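PDB 2OQT: hypothetical protein SPy0176 from Streptococcus pyogenes serotype M1, which probably serves as the cytoplasmic IIA component of a phosphotransferase system, relaying a phosphoryl group for the coupled uptake and phosphorylation of ascorbate. Local coordinates for residues 32-37 with 80-85. Sequence-based numbering, arbitrary orientation.
Sequences QPLIDS and AFALIT
L34 lays its forked end over the methyl of A82, and around this pair the last turn of helix 23-36 meets strand 80-86. The packing is tightest here: L34 CD1 lies 3.4 Å from A82 CB, the other branch, CD2, lies 3.8 Å from that same methyl, and the fork thus straddles it. L34 CD1 also reaches the backbone, with F81 O 3.5 Å away, while the branch point L34 CG meets A80 CB at 4.1 Å. Two alanines on one face of the strand, separated by F81 turned the other way, give a low surface that a helix can approach closely; P33 CA and A82 CA are 6.4 Å apart.

Toward I84 the fit is looser. P33 meets it through one ring carbon, CG, which stands 4.1 Å from I84 CG2, and the two side chains run nearly perpendicular. The torsion of I84 (chi1 79°) tucks CG1 between its own N and carbonyl carbon and sets CG2 anti to that carbon, where it meets the proline. The side-chain contacts are apolar, and the residues that touch are buried. The polar side of the turn faces away: D36 is exposed, Q32 partly so, and a weak bent bond joins Q32 NE2 to D36 OD1. Q32 O accepts from both I35 N and D36 N, as the helix winds to its end.

The contact is a worked case of helix-on-sheet packing in an alpha/beta IIA domain. Strand 80-86 runs between its parallel neighbour 14-18 and its antiparallel neighbour 97-105, whose residues R15 and T103 touch P33 and L34 respectively. On the other face of the strand, F81 and L83 pack against helix 4-10, so the sheet is covered here by a helix on either side.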
# COMPACT_ATOMS: atom_id res chain seq x y z
N GLN A 32 5.65 -7.87 -0.34
CA GLN A 32 6.68 -8.59 0.41
C GLN A 32 6.56 -8.39 1.91
O GLN A 32 6.39 -9.35 2.65
CB GLN A 32 8.07 -8.22 -0.11
CG GLN A 32 9.19 -9.03 0.49
CD GLN A 32 8.84 -10.49 0.56
OE1 GLN A 32 8.65 -11.15 -0.48
NE2 GLN A 32 8.72 -11.02 1.79
N PRO A 33 6.56 -7.14 2.39
CA PRO A 33 6.53 -6.96 3.86
C PRO A 33 5.37 -7.67 4.57
O PRO A 33 5.33 -7.70 5.82
CB PRO A 33 6.38 -5.45 4.03
CG PRO A 33 6.93 -4.88 2.81
CD PRO A 33 6.56 -5.85 1.69
N LEU A 34 4.42 -8.22 3.80
CA LEU A 34 3.21 -8.83 4.34
C LEU A 34 3.31 -10.32 4.28
O LEU A 34 2.54 -11.07 4.89
CB LEU A 34 2.02 -8.38 3.54
CG LEU A 34 1.13 -7.38 4.25
CD1 LEU A 34 1.88 -6.45 5.16
CD2 LEU A 34 0.21 -6.66 3.25
N ILE A 35 4.23 -10.75 3.44
CA ILE A 35 4.66 -12.12 3.41
C ILE A 35 5.70 -12.28 4.53
O ILE A 35 5.57 -13.16 5.31
CB ILE A 35 5.21 -12.50 2.03
CG1 ILE A 35 4.03 -12.58 1.05
CG2 ILE A 35 5.96 -13.85 2.14
CD1 ILE A 35 4.36 -12.30 -0.41
N ASP A 36 6.67 -11.37 4.61
CA ASP A 36 7.52 -11.25 5.81
C ASP A 36 6.79 -11.40 7.16
O ASP A 36 7.31 -12.05 8.06
CB ASP A 36 8.34 -9.94 5.82
CG ASP A 36 9.38 -9.86 4.66
OD1 ASP A 36 9.86 -10.93 4.15
OD2 ASP A 36 9.73 -8.72 4.26
N SER A 37 5.62 -10.79 7.33
CA SER A 37 4.97 -10.80 8.63
C SER A 37 3.97 -11.96 8.72
O SER A 37 3.19 -12.06 9.68
CB SER A 37 4.31 -9.46 8.88
OG SER A 37 3.26 -9.17 7.94
N ALA A 80 -4.28 -6.57 7.18
CA ALA A 80 -2.95 -5.97 7.26
C ALA A 80 -2.87 -4.87 6.25
O ALA A 80 -3.65 -4.84 5.28
CB ALA A 80 -1.88 -7.01 6.95
N PHE A 81 -1.96 -3.95 6.54
CA PHE A 81 -1.52 -2.93 5.63
C PHE A 81 -0.01 -3.06 5.57
O PHE A 81 0.63 -3.46 6.56
CB PHE A 81 -1.80 -1.52 6.14
CG PHE A 81 -3.26 -1.09 6.08
CD1 PHE A 81 -3.88 -0.82 4.85
CD2 PHE A 81 -3.99 -0.90 7.27
CE1 PHE A 81 -5.24 -0.38 4.81
CE2 PHE A 81 -5.33 -0.47 7.25
CZ PHE A 81 -5.96 -0.20 6.01
N ALA A 82 0.54 -2.67 4.42
CA ALA A 82 1.95 -2.48 4.23
C ALA A 82 2.14 -1.09 3.62
O ALA A 82 1.17 -0.49 3.15
CB ALA A 82 2.54 -3.60 3.35
N LEU A 83 3.36 -0.54 3.68
CA LEU A 83 3.66 0.80 3.11
C LEU A 83 5.09 0.91 2.64
O LEU A 83 6.05 0.84 3.43
CB LEU A 83 3.35 1.93 4.09
CG LEU A 83 3.65 3.42 3.81
CD1 LEU A 83 3.80 3.74 2.38
CD2 LEU A 83 2.53 4.30 4.36
N ILE A 84 5.23 1.09 1.34
CA ILE A 84 6.54 1.19 0.74
C ILE A 84 6.69 2.49 -0.06
O ILE A 84 5.72 3.16 -0.41
CB ILE A 84 6.99 -0.10 -0.03
CG1 ILE A 84 6.34 -0.19 -1.41
CG2 ILE A 84 6.71 -1.34 0.80
CD1 ILE A 84 7.22 -0.80 -2.50
N THR A 85 7.94 2.85 -0.30
CA THR A 85 8.30 4.17 -0.77
C THR A 85 9.35 3.87 -1.80
O THR A 85 10.22 3.04 -1.58
CB THR A 85 8.77 5.05 0.46
OG1 THR A 85 7.77 6.05 0.76
CG2 THR A 85 10.16 5.69 0.26